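Local coordinates for Lys-gingipain W83 (PDB 3KM5), which cleaves proteins after lysine as a secreted cysteine protease and carries adhesin domains, K2 among them, that are haemolytic in isolation, at residues A3-T8 with I70-T75; L34-S37 with W43-A46; V80-A85 with V156-Y161. All blocks are in the same frame, centred on the assembly; numbering follows the deposited sequence.

Contact 1 (A3-T8 with I70-T75); sequences ADFTET and ISKDVT. With CA (calcium ion), chain D; SO4 (sulfate ion), chain E.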
ATOM      1  N   ALA A   3     -16.618  16.222   5.205  1.00 14.98           N
ATOM      2  CA  ALA A   3     -16.130  14.957   5.808  1.00 11.60           C
ATOM      3  C   ALA A   3     -14.807  14.460   5.199  1.00 11.99           C
ATOM      4  O   ALA A   3     -14.325  13.385   5.573  1.00 11.74           O
ATOM      5  CB  ALA A   3     -17.168  13.891   5.729  1.00 16.73           C
ATOM      6  N   ASP A   4     -14.179  15.250   4.335  1.00 10.30           N
ATOM      7  CA  ASP A   4     -12.850  14.927   3.817  1.00 11.44           C
ATOM      8  C   ASP A   4     -11.912  14.528   4.964  1.00 11.23           C
ATOM      9  O   ASP A   4     -11.874  15.177   6.014  1.00 11.47           O
ATOM     10  CB  ASP A   4     -12.203  16.133   3.128  1.00 14.35           C
ATOM     11  CG  ASP A   4     -12.866  16.534   1.824  1.00 14.03           C
ATOM     12  OD1 ASP A   4     -13.891  15.961   1.429  1.00 14.13           O
ATOM     13  OD2 ASP A   4     -12.340  17.476   1.189  1.00 18.21           O
ATOM     14  N   PHE A   5     -11.115  13.507   4.746  1.00 11.17           N
ATOM     15  CA  PHE A   5     -10.164  13.056   5.752  1.00 10.66           C
ATOM     16  C   PHE A   5      -9.020  12.312   5.099  1.00 11.53           C
ATOM     17  O   PHE A   5      -9.117  11.907   3.945  1.00 11.41           O
ATOM     18  CB  PHE A   5     -10.851  12.179   6.797  1.00 12.14           C
ATOM     19  CG  PHE A   5     -11.183  10.799   6.302  1.00 11.69           C
ATOM     20  CD1 PHE A   5     -10.358   9.722   6.601  1.00 13.86           C
ATOM     21  CD2 PHE A   5     -12.323  10.564   5.553  1.00 11.99           C
ATOM     22  CE1 PHE A   5     -10.656   8.448   6.125  1.00 13.93           C
ATOM     23  CE2 PHE A   5     -12.628   9.299   5.064  1.00 14.27           C
ATOM     24  CZ  PHE A   5     -11.803   8.239   5.381  1.00 13.77           C
ATOM     25  N   THR A   6      -7.922  12.163   5.821  1.00 11.25           N
ATOM     26  CA  THR A   6      -6.753  11.471   5.310  1.00 11.29           C
ATOM     27  C   THR A   6      -6.331  10.378   6.279  1.00 14.06           C
ATOM     28  O   THR A   6      -6.431  10.558   7.510  1.00 16.62           O
ATOM     29  CB  THR A   6      -5.624  12.472   5.116  1.00 11.14           C
ATOM     30  OG1 THR A   6      -6.059  13.492   4.209  1.00 12.61           O
ATOM     31  CG2 THR A   6      -4.324  11.805   4.550  1.00 12.30           C
ATOM     32  N   GLU A   7      -5.898   9.247   5.712  1.00 11.94           N
ATOM     33  CA  GLU A   7      -5.228   8.202   6.468  1.00  9.82           C
ATOM     34  C   GLU A   7      -3.729   8.396   6.422  1.00 10.27           C
ATOM     35  O   GLU A   7      -3.134   8.381   5.344  1.00 10.93           O
ATOM     36  CB  GLU A   7      -5.592   6.808   5.943  1.00  9.07           C
ATOM     37  CG  GLU A   7      -4.838   5.679   6.621  1.00 13.37           C
ATOM     38  CD  GLU A   7      -5.105   5.630   8.108  1.00 12.57           C
ATOM     39  OE1 GLU A   7      -6.237   5.245   8.478  1.00 13.47           O
ATOM     40  OE2 GLU A   7      -4.204   5.984   8.898  1.00 14.20           O
ATOM     41  N   THR A   8      -3.125   8.663   7.581  1.00  9.37           N
ATOM     42  CA  THR A   8      -1.693   8.930   7.669  1.00  9.39           C
ATOM     43  C   THR A   8      -0.924   7.747   8.191  1.00  8.26           C
ATOM     44  O   THR A   8       0.297   7.779   8.168  1.00  8.49           O
ATOM     45  CB  THR A   8      -1.398  10.110   8.601  1.00 12.00           C
ATOM     46  OG1 THR A   8      -1.760   9.749   9.943  1.00 11.08           O
ATOM     47  CG2 THR A   8      -2.127  11.359   8.114  1.00 11.47           C
ATOM     48  N   ILE A  70      -8.286  -2.773   2.827  1.00  7.10           N
ATOM     49  CA  ILE A  70      -9.667  -2.324   2.662  1.00  8.76           C
ATOM     50  C   ILE A  70     -10.068  -1.258   3.684  1.00  9.20           C
ATOM     51  O   ILE A  70      -9.910  -1.426   4.899  1.00  9.35           O
ATOM     52  CB  ILE A  70     -10.643  -3.536   2.765  1.00  8.77           C
ATOM     53  CG1 ILE A  70     -10.254  -4.595   1.739  1.00  8.39           C
ATOM     54  CG2 ILE A  70     -12.106  -3.136   2.553  1.00 10.22           C
ATOM     55  CD1 ILE A  70     -10.977  -5.972   1.887  1.00 11.00           C
ATOM     56  N   SER A  71     -10.565  -0.140   3.169  1.00  8.17           N
ATOM     57  CA  SER A  71     -10.948   0.991   4.015  1.00  7.94           C
ATOM     58  C   SER A  71     -12.166   0.666   4.868  1.00  8.74           C
ATOM     59  O   SER A  71     -12.869  -0.303   4.675  1.00 10.97           O
ATOM     60  CB  SER A  71     -11.282   2.213   3.167  1.00 10.16           C
ATOM     61  OG  SER A  71     -12.492   2.032   2.426  1.00  8.87           O
ATOM     62  N   LYS A  72     -12.421   1.557   5.817  1.00 10.38           N
ATOM     63  CA  LYS A  72     -13.700   1.657   6.496  1.00 10.82           C
ATOM     64  C   LYS A  72     -14.750   2.114   5.485  1.00 11.48           C
ATOM     65  O   LYS A  72     -14.430   2.507   4.342  1.00  9.39           O
ATOM     66  CB  LYS A  72     -13.578   2.664   7.665  1.00 11.36           C
ATOM     67  CG  LYS A  72     -13.410   4.113   7.234  1.00 14.37           C
ATOM     68  CD  LYS A  72     -13.170   5.020   8.466  1.00 18.02           C
ATOM     69  CE  LYS A  72     -12.989   6.477   8.087  1.00 25.49           C
ATOM     70  NZ  LYS A  72     -12.818   7.358   9.287  1.00 24.17           N
ATOM     71  N   ASP A  73     -16.011   2.088   5.906  1.00 12.59           N
ATOM     72  CA  ASP A  73     -17.105   2.631   5.105  1.00 11.72           C
ATOM     73  C   ASP A  73     -16.861   4.120   4.831  1.00 12.43           C
ATOM     74  O   ASP A  73     -16.744   4.928   5.768  1.00 14.32           O
ATOM     75  CB  ASP A  73     -18.427   2.394   5.848  1.00 13.39           C
ATOM     76  CG  ASP A  73     -19.634   2.834   5.074  1.00 15.15           C
ATOM     77  OD1 ASP A  73     -19.548   3.749   4.228  1.00 16.77           O
ATOM     78  OD2 ASP A  73     -20.716   2.250   5.314  1.00 19.71           O
ATOM     79  N   VAL A  74     -16.660   4.431   3.555  1.00 11.15           N
ATOM     80  CA  VAL A  74     -16.451   5.787   3.058  1.00 11.70           C
ATOM     81  C   VAL A  74     -17.554   6.226   2.094  1.00 15.24           C
ATOM     82  O   VAL A  74     -17.324   7.058   1.185  1.00 14.01           O
ATOM     83  CB  VAL A  74     -15.015   5.993   2.446  1.00 12.38           C
ATOM     84  CG1 VAL A  74     -13.940   5.854   3.516  1.00 10.87           C
ATOM     85  CG2 VAL A  74     -14.736   5.042   1.268  1.00 10.58           C
ATOM     86  N   THR A  75     -18.770   5.707   2.312  1.00 13.07           N
ATOM     87  CA  THR A  75     -19.895   6.087   1.458  1.00 15.46           C
ATOM     88  C   THR A  75     -19.942   7.601   1.330  1.00 14.55           C
ATOM     89  O   THR A  75     -19.938   8.323   2.327  1.00 14.35           O
ATOM     90  CB  THR A  75     -21.224   5.570   2.016  1.00 15.76           C
ATOM     91  OG1 THR A  75     -21.220   4.133   2.003  1.00 15.85           O
ATOM     92  CG2 THR A  75     -22.393   6.077   1.155  1.00 17.98           C
TER
HETATM   93 CA    CA D2012       2.443   8.656   7.434  1.00  9.22          CA
HETATM   94  S   SO4 E2022      -4.457   8.079  11.425  0.80 21.74           S
HETATM   95  O1  SO4 E2022      -4.332   9.044  12.528  0.80 24.48           O
HETATM   96  O2  SO4 E2022      -5.803   7.460  11.433  0.80 18.03           O
HETATM   97  O3  SO4 E2022      -3.436   7.076  11.600  0.80 19.15           O
HETATM   98  O4  SO4 E2022      -4.383   8.735  10.121  0.80 18.70           O
HETATM   99  O   HOH W   1       1.439  10.755   7.033  1.00 11.33           O

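Contact 2 (L34-S37 with W43-A46); sequences LCLS and WLTA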
ATOM      1  N   LEU A  34       1.026  -4.377   6.200  1.00  9.40           N
ATOM      2  CA  LEU A  34       1.419  -4.054   7.569  1.00  9.93           C
ATOM      3  C   LEU A  34       1.832  -2.594   7.651  1.00 10.00           C
ATOM      4  O   LEU A  34       2.483  -2.075   6.741  1.00  9.30           O
ATOM      5  CB  LEU A  34       2.637  -4.875   8.020  1.00 13.31           C
ATOM      6  CG  LEU A  34       2.499  -6.389   8.214  1.00 13.45           C
ATOM      7  CD1 LEU A  34       3.878  -6.930   8.556  1.00 19.01           C
ATOM      8  CD2 LEU A  34       1.525  -6.722   9.318  1.00 19.09           C
ATOM      9  N   CYS A  35       1.548  -1.963   8.781  1.00  9.53           N
ATOM     10  CA  CYS A  35       2.103  -0.664   9.091  1.00 10.76           C
ATOM     11  C   CYS A  35       3.581  -0.821   9.411  1.00  8.31           C
ATOM     12  O   CYS A  35       3.968  -1.778  10.068  1.00 10.88           O
ATOM     13  CB  CYS A  35       1.384  -0.094  10.302  1.00  9.34           C
ATOM     14  SG  CYS A  35       2.119   1.413  11.033  1.00 14.02           S
ATOM     15  N   LEU A  36       4.399   0.072   8.861  1.00 10.07           N
ATOM     16  CA  LEU A  36       5.827   0.170   9.187  1.00 10.03           C
ATOM     17  C   LEU A  36       6.131   1.564   9.714  1.00 12.04           C
ATOM     18  O   LEU A  36       5.561   2.549   9.222  1.00 11.93           O
ATOM     19  CB  LEU A  36       6.697  -0.038   7.966  1.00 12.55           C
ATOM     20  CG  LEU A  36       6.489  -1.324   7.177  1.00 14.34           C
ATOM     21  CD1 LEU A  36       7.421  -1.328   5.953  1.00 15.36           C
ATOM     22  CD2 LEU A  36       6.634  -2.594   8.041  1.00 14.88           C
ATOM     23  N   SER A  37       7.033   1.645  10.706  1.00 12.46           N
ATOM     24  CA  SER A  37       7.523   2.921  11.215  1.00 14.06           C
ATOM     25  C   SER A  37       9.001   3.145  10.918  1.00 15.15           C
ATOM     26  O   SER A  37       9.822   2.230  11.087  1.00 15.50           O
ATOM     27  CB  SER A  37       7.346   2.987  12.724  1.00 15.93           C
ATOM     28  OG  SER A  37       7.932   4.189  13.204  1.00 21.44           O
ATOM     29  N   TRP A  43      15.961   1.799   7.045  1.00 19.02           N
ATOM     30  CA  TRP A  43      15.853   2.035   5.591  1.00 16.44           C
ATOM     31  C   TRP A  43      14.645   2.869   5.163  1.00 15.22           C
ATOM     32  O   TRP A  43      14.635   3.451   4.104  1.00 16.21           O
ATOM     33  CB  TRP A  43      15.886   0.721   4.783  1.00 14.80           C
ATOM     34  CG  TRP A  43      14.770  -0.293   5.001  1.00 12.05           C
ATOM     35  CD1 TRP A  43      14.817  -1.380   5.822  1.00 14.04           C
ATOM     36  CD2 TRP A  43      13.481  -0.333   4.359  1.00 12.45           C
ATOM     37  NE1 TRP A  43      13.637  -2.091   5.740  1.00 16.06           N
ATOM     38  CE2 TRP A  43      12.806  -1.465   4.844  1.00 15.03           C
ATOM     39  CE3 TRP A  43      12.838   0.485   3.424  1.00 13.41           C
ATOM     40  CZ2 TRP A  43      11.511  -1.802   4.415  1.00 15.97           C
ATOM     41  CZ3 TRP A  43      11.564   0.140   2.988  1.00 15.42           C
ATOM     42  CH2 TRP A  43      10.915  -0.987   3.488  1.00 15.35           C
ATOM     43  N   LEU A  44      13.659   2.937   6.035  1.00 15.50           N
ATOM     44  CA  LEU A  44      12.375   3.527   5.694  1.00 17.58           C
ATOM     45  C   LEU A  44      12.280   5.021   6.046  1.00 16.02           C
ATOM     46  O   LEU A  44      12.636   5.416   7.164  1.00 18.69           O
ATOM     47  CB  LEU A  44      11.306   2.763   6.449  1.00 14.82           C
ATOM     48  CG  LEU A  44       9.864   3.253   6.275  1.00 16.41           C
ATOM     49  CD1 LEU A  44       9.371   3.018   4.834  1.00 20.45           C
ATOM     50  CD2 LEU A  44       8.963   2.603   7.312  1.00 15.78           C
ATOM     51  N   THR A  45      11.743   5.810   5.112  1.00 13.72           N
ATOM     52  CA  THR A  45      11.265   7.157   5.372  1.00 17.19           C
ATOM     53  C   THR A  45       9.823   7.259   4.874  1.00 14.61           C
ATOM     54  O   THR A  45       9.531   6.935   3.733  1.00 15.77           O
ATOM     55  CB  THR A  45      12.132   8.213   4.661  1.00 18.18           C
ATOM     56  OG1 THR A  45      13.498   8.011   5.048  1.00 24.26           O
ATOM     57  CG2 THR A  45      11.730   9.638   5.064  1.00 19.72           C
ATOM     58  N   ALA A  46       8.929   7.714   5.741  1.00 13.49           N
ATOM     59  CA  ALA A  46       7.516   7.902   5.376  1.00 10.03           C
ATOM     60  C   ALA A  46       7.328   9.132   4.532  1.00 11.52           C
ATOM     61  O   ALA A  46       8.166  10.046   4.554  1.00 12.59           O
ATOM     62  CB  ALA A  46       6.668   8.017   6.633  1.00 12.81           C
TER

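Contact 3 (V80-A85 with V156-Y161); sequences VKYYYA and VAFRHY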
ATOM      1  N   VAL A  80     -10.129   9.421  -4.323  1.00  9.69           N
ATOM      2  CA  VAL A  80      -9.054   9.074  -3.390  1.00 10.01           C
ATOM      3  C   VAL A  80      -7.714   9.552  -3.993  1.00  9.93           C
ATOM      4  O   VAL A  80      -7.448   9.349  -5.177  1.00 11.62           O
ATOM      5  CB  VAL A  80      -9.072   7.547  -3.027  1.00  8.73           C
ATOM      6  CG1 VAL A  80      -8.847   6.617  -4.281  1.00 11.07           C
ATOM      7  CG2 VAL A  80      -8.063   7.251  -1.910  1.00 11.86           C
ATOM      8  N   LYS A  81      -6.937  10.277  -3.205  1.00  8.99           N
ATOM      9  CA  LYS A  81      -5.630  10.733  -3.600  1.00  8.55           C
ATOM     10  C   LYS A  81      -4.649  10.118  -2.603  1.00  9.68           C
ATOM     11  O   LYS A  81      -4.919  10.087  -1.391  1.00 11.94           O
ATOM     12  CB  LYS A  81      -5.578  12.264  -3.585  1.00  9.16           C
ATOM     13  CG  LYS A  81      -4.215  12.813  -3.995  1.00 12.87           C
ATOM     14  CD  LYS A  81      -3.408  13.223  -2.846  1.00 17.57           C
ATOM     15  CE  LYS A  81      -3.856  14.547  -2.364  1.00 15.62           C
ATOM     16  NZ  LYS A  81      -2.875  15.128  -1.421  1.00 15.46           N
ATOM     17  N   TYR A  82      -3.493   9.676  -3.052  1.00  7.88           N
ATOM     18  CA  TYR A  82      -2.563   8.994  -2.176  1.00  8.72           C
ATOM     19  C   TYR A  82      -1.165   9.119  -2.775  1.00  7.24           C
ATOM     20  O   TYR A  82      -0.997   9.568  -3.913  1.00  9.26           O
ATOM     21  CB  TYR A  82      -2.929   7.506  -1.985  1.00  8.17           C
ATOM     22  CG  TYR A  82      -2.991   6.747  -3.294  1.00  8.65           C
ATOM     23  CD1 TYR A  82      -1.889   6.044  -3.764  1.00  8.14           C
ATOM     24  CD2 TYR A  82      -4.116   6.801  -4.120  1.00  9.44           C
ATOM     25  CE1 TYR A  82      -1.926   5.356  -4.988  1.00  8.73           C
ATOM     26  CE2 TYR A  82      -4.158   6.130  -5.335  1.00  7.87           C
ATOM     27  CZ  TYR A  82      -3.074   5.417  -5.763  1.00  8.90           C
ATOM     28  OH  TYR A  82      -3.155   4.789  -6.988  1.00  9.07           O
ATOM     29  N   TYR A  83      -0.187   8.705  -1.989  1.00  7.46           N
ATOM     30  CA  TYR A  83       1.203   8.626  -2.404  1.00  8.86           C
ATOM     31  C   TYR A  83       1.706   7.210  -2.204  1.00  7.59           C
ATOM     32  O   TYR A  83       1.418   6.588  -1.201  1.00  8.08           O
ATOM     33  CB  TYR A  83       2.080   9.626  -1.615  1.00  9.15           C
ATOM     34  CG  TYR A  83       1.592  11.048  -1.709  1.00  9.64           C
ATOM     35  CD1 TYR A  83       2.117  11.948  -2.619  1.00 11.51           C
ATOM     36  CD2 TYR A  83       0.576  11.491  -0.862  1.00 10.65           C
ATOM     37  CE1 TYR A  83       1.615  13.285  -2.691  1.00  9.94           C
ATOM     38  CE2 TYR A  83       0.082  12.766  -0.944  1.00 11.23           C
ATOM     39  CZ  TYR A  83       0.604  13.666  -1.837  1.00 12.59           C
ATOM     40  OH  TYR A  83       0.071  14.958  -1.912  1.00 16.85           O
ATOM     41  N   TYR A  84       2.442   6.701  -3.199  1.00  9.05           N
ATOM     42  CA  TYR A  84       3.092   5.414  -3.092  1.00  9.06           C
ATOM     43  C   TYR A  84       4.574   5.535  -3.324  1.00  7.82           C
ATOM     44  O   TYR A  84       5.070   6.479  -3.928  1.00  8.30           O
ATOM     45  CB  TYR A  84       2.462   4.408  -4.055  1.00  9.76           C
ATOM     46  CG  TYR A  84       2.861   4.498  -5.513  1.00 11.06           C
ATOM     47  CD1 TYR A  84       4.036   3.925  -5.978  1.00 10.89           C
ATOM     48  CD2 TYR A  84       2.065   5.167  -6.418  1.00 10.32           C
ATOM     49  CE1 TYR A  84       4.393   4.000  -7.300  1.00 14.93           C
ATOM     50  CE2 TYR A  84       2.398   5.204  -7.757  1.00 13.02           C
ATOM     51  CZ  TYR A  84       3.561   4.655  -8.182  1.00 15.61           C
ATOM     52  OH  TYR A  84       3.882   4.721  -9.526  1.00 21.39           O
ATOM     53  N   ALA A  85       5.282   4.524  -2.850  1.00  7.87           N
ATOM     54  CA  ALA A  85       6.718   4.434  -3.070  1.00  8.31           C
ATOM     55  C   ALA A  85       7.085   2.967  -3.316  1.00  6.93           C
ATOM     56  O   ALA A  85       6.508   2.072  -2.755  1.00  8.15           O
ATOM     57  CB  ALA A  85       7.492   5.011  -1.860  1.00 10.58           C
ATOM     58  N   VAL A 156     -13.004   1.220  -0.366  1.00 10.15           N
ATOM     59  CA  VAL A 156     -11.904   1.350  -1.301  1.00  8.42           C
ATOM     60  C   VAL A 156     -10.822   0.364  -0.857  1.00 10.47           C
ATOM     61  O   VAL A 156     -10.475   0.308   0.318  1.00 10.79           O
ATOM     62  CB  VAL A 156     -11.378   2.788  -1.318  1.00  9.31           C
ATOM     63  CG1 VAL A 156     -10.083   2.885  -2.178  1.00  9.65           C
ATOM     64  CG2 VAL A 156     -12.445   3.762  -1.832  1.00 10.59           C
ATOM     65  N   ALA A 157     -10.309  -0.414  -1.795  1.00  9.40           N
ATOM     66  CA  ALA A 157      -9.251  -1.365  -1.515  1.00  9.36           C
ATOM     67  C   ALA A 157      -8.029  -1.071  -2.360  1.00  8.18           C
ATOM     68  O   ALA A 157      -8.150  -0.645  -3.510  1.00  8.69           O
ATOM     69  CB  ALA A 157      -9.730  -2.801  -1.835  1.00 11.60           C
ATOM     70  N   PHE A 158      -6.853  -1.312  -1.793  1.00  8.12           N
ATOM     71  CA  PHE A 158      -5.592  -1.338  -2.532  1.00  6.61           C
ATOM     72  C   PHE A 158      -5.149  -2.793  -2.552  1.00  9.44           C
ATOM     73  O   PHE A 158      -5.082  -3.474  -1.507  1.00  9.56           O
ATOM     74  CB  PHE A 158      -4.542  -0.459  -1.836  1.00  9.08           C
ATOM     75  CG  PHE A 158      -4.886   0.965  -1.833  1.00  7.84           C
ATOM     76  CD1 PHE A 158      -4.356   1.817  -2.801  1.00  9.63           C
ATOM     77  CD2 PHE A 158      -5.700   1.493  -0.858  1.00 10.06           C
ATOM     78  CE1 PHE A 158      -4.681   3.164  -2.822  1.00 10.51           C
ATOM     79  CE2 PHE A 158      -6.026   2.836  -0.863  1.00 11.05           C
ATOM     80  CZ  PHE A 158      -5.499   3.689  -1.849  1.00 10.33           C
ATOM     81  N   ARG A 159      -4.847  -3.284  -3.750  1.00  9.44           N
ATOM     82  CA  ARG A 159      -4.567  -4.696  -3.969  1.00  8.72           C
ATOM     83  C   ARG A 159      -3.192  -4.815  -4.585  1.00  7.95           C
ATOM     84  O   ARG A 159      -2.981  -4.352  -5.699  1.00  7.71           O
ATOM     85  CB  ARG A 159      -5.628  -5.320  -4.873  1.00  9.58           C
ATOM     86  CG  ARG A 159      -5.468  -6.826  -5.047  1.00 10.71           C
ATOM     87  CD  ARG A 159      -6.449  -7.293  -6.083  1.00  9.61           C
ATOM     88  NE  ARG A 159      -6.348  -8.712  -6.391  1.00  9.77           N
ATOM     89  CZ  ARG A 159      -7.011  -9.327  -7.365  1.00 11.69           C
ATOM     90  NH1 ARG A 159      -7.836  -8.641  -8.166  1.00 13.50           N
ATOM     91  NH2 ARG A 159      -6.841 -10.625  -7.539  1.00 13.11           N
ATOM     92  N   HIS A 160      -2.249  -5.404  -3.862  1.00  7.82           N
ATOM     93  CA  HIS A 160      -0.910  -5.671  -4.370  1.00  7.50           C
ATOM     94  C   HIS A 160      -0.951  -7.083  -4.933  1.00  8.77           C
ATOM     95  O   HIS A 160      -1.152  -8.062  -4.194  1.00  8.33           O
ATOM     96  CB  HIS A 160       0.117  -5.536  -3.214  1.00  8.78           C
ATOM     97  CG  HIS A 160       1.551  -5.775  -3.584  1.00  8.28           C
ATOM     98  ND1 HIS A 160       2.470  -6.201  -2.649  1.00  9.25           N
ATOM     99  CD2 HIS A 160       2.244  -5.591  -4.745  1.00  7.81           C
ATOM    100  CE1 HIS A 160       3.672  -6.216  -3.194  1.00  8.83           C
ATOM    101  NE2 HIS A 160       3.560  -5.875  -4.469  1.00  7.30           N
ATOM    102  N   TYR A 161      -0.779  -7.206  -6.243  1.00  9.76           N
ATOM    103  CA  TYR A 161      -0.980  -8.486  -6.891  1.00 11.61           C
ATOM    104  C   TYR A 161      -0.364  -8.485  -8.258  1.00  8.03           C
ATOM    105  O   TYR A 161       0.113  -7.466  -8.720  1.00 10.50           O
ATOM    106  CB  TYR A 161      -2.478  -8.821  -6.960  1.00  9.62           C
ATOM    107  CG  TYR A 161      -3.265  -8.263  -8.126  1.00 10.62           C
ATOM    108  CD1 TYR A 161      -3.956  -9.122  -8.965  1.00  9.69           C
ATOM    109  CD2 TYR A 161      -3.346  -6.902  -8.379  1.00  8.33           C
ATOM    110  CE1 TYR A 161      -4.660  -8.652 -10.029  1.00 13.51           C
ATOM    111  CE2 TYR A 161      -4.070  -6.435  -9.422  1.00  9.06           C
ATOM    112  CZ  TYR A 161      -4.723  -7.309 -10.258  1.00 13.15           C
ATOM    113  OH  TYR A 161      -5.478  -6.859 -11.341  1.00 13.28           O
TER

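Contact 1 (A3-T8 with I70-T75)
The Phe5 ring is approached on one face by the ammonium end of Lys72 and at its edge, near the ring plane, by Val74 CG1 and Ala3 O. Lys72 NZ sits 4.3 Å from the ring centroid, 22° off the normal, a cation-pi contact displaced toward the rim. The carbon before it comes closer still: Lys72 CE is 3.4 Å from Phe5 CZ. Beyond CG the lysine chain runs extended (chi3 180°), which carries NZ over the ring from the direction opposite to that of the phenylalanine. Val74 CG1 lies at the edge, 3.7 Å from Phe5 CZ. Phe5 also stacks with Phe176 of strand 168-177.

Each segment has polar fastenings of its own. Asp73 OD1 accepts from Thr75 N and Thr75 OG1, bending the chain from Asp73 to Thr75. In the other segment Thr8 N and OG1 bond O4 of a sulfate probably from the crystallisation liquor, each at 2.8 Å, while Thr8 O binds the calcium ion together with Gly48, Asn51, Asp172 and Glu10. An edge strand of the jelly-roll sandwich thus meets the loop that leaves strand 66-70 of the facing sheet and crosses to strand 79-86, with an Asx turn at Asp73.

Contact 2 (L34-S37 with W43-A46)
Trp43, whose indole meets Leu36 across this contact, shares with Thr45 the ammonium group of Lys137: NZ is hydrogen-bonded to both Trp43 O and Thr45 OG1. Lys137 and Pro138 form an experimentally established cleavage site, and the side chains of Trp43 and Pro138 come within about 4 Å of each other. The indole nitrogen NE1 is hydrogen-bonded to Gly128 O.

No polar bond joins the two segments; they meet through side-chain carbon and, at Ser37, the main chain. Leu44 is the main intruder. Its CG stands anti to the backbone N (chi1 178°), which sends the branch toward strand 34-37 and brings methyl CD2 to 3.5 Å from Leu36 CB. The same methyl lies 3.6 Å from the carbonyl carbon of Ser37, so it rests against the end of the strand, touching side chain and backbone together. Ser37 directs its own CB away from Leu44, and its OG bonds the backbone N of Gly39. Leu36 answers with its other end: CD1 approaches Trp43 CH2 obliquely at 4.3 Å, a looser touch at the benzo end of the indole. Leu44 also leans on its neighbour, its CB lying 4.1 Å above one face of the Trp43 ring. The two leucines and the indole therefore form a small buried cluster, in which the loop that follows strand 34-37 folds its apolar side chains back over that strand.

What passes between strand and loop is van der Waals packing. Bonds to Gly128 and Lys137 help to hold the indole and the loop, with Phe127 and Tyr168 beside the ring, and so tie this loop to the region of the cleavage site.

Contact 3 (V80-A85 with V156-Y161)
Phe158 and Tyr82 supply the aromatic part of this contact: Phe158 presents an edge to the face of Tyr82 in a T-shaped pair, with ring centroids 5.1 Å apart and planes at 80°. Phe158 CE1 stands 3.8 Å above the tyrosine plane and over its centre, about equally far from all the ring carbons, so a single C-H points into the middle of the pi cloud. In Tyr82 the ring carbon CG lies between the backbone N and the carbonyl carbon (chi1 58°), which swings the ring to the side where the Phe158 edge meets it. The tyrosine hydroxyl, at the far end of the ring, pairs with that of Tyr95.

Apolar contacts of the valines continue the seam toward the start of each strand. Val80 CG2 lies 4.4 Å from Phe158 CZ, near the plane of that ring, and Val80 CG1 is 4.5 Å from Val156 CG1. These are looser touches than the aromatic one, but all four residues are buried. They belong to opposing sheets of the jelly-roll beta-sandwich: the strand axes approach to 10.6 Å and cross at -33°, running broadly in the same direction, as in the interior of an aligned sandwich. Leu171 and Val97, from strands 168-177 and 95-100, add to the wall around Phe158.

The polar and cationic interactions made inside each segment lie off the seam. Lys81 NZ donates to Tyr83 OH at 3.0 Å, joining alternate residues on the other side of strand 80-85. On strand 156-161, the Arg159 guanidinium lies against a face of the Tyr161 ring near its rim, with Tyr161 CD1 3.4 Å above the guanidinium plane, while Arg159 NE reaches to the neighbouring strand 66-70 for a salt bridge with Asp66.

All three contacts lie in the one K2 adhesin domain. Along the chain, contact 2 falls between the two segments of contact 1, and contact 3 follows both. The centres of contacts 1 and 3 are about 13 Å apart, and these two touch: Ser71 N lies 2.9 Å from Val156 O, a probable hydrogen bond. Contact 2 stands apart, about 20 Å from contact 1 and 15 Å from contact 3, centre to centre. Strands 5-7, 34-37 and 79-86 share the six-stranded sheet, and 155-161 lies in the facing five-stranded one. Contact 3 thus lies in the sandwich core, between the sheets, contact 1 joins the sheets near one margin, and contact 2 packs a connecting loop.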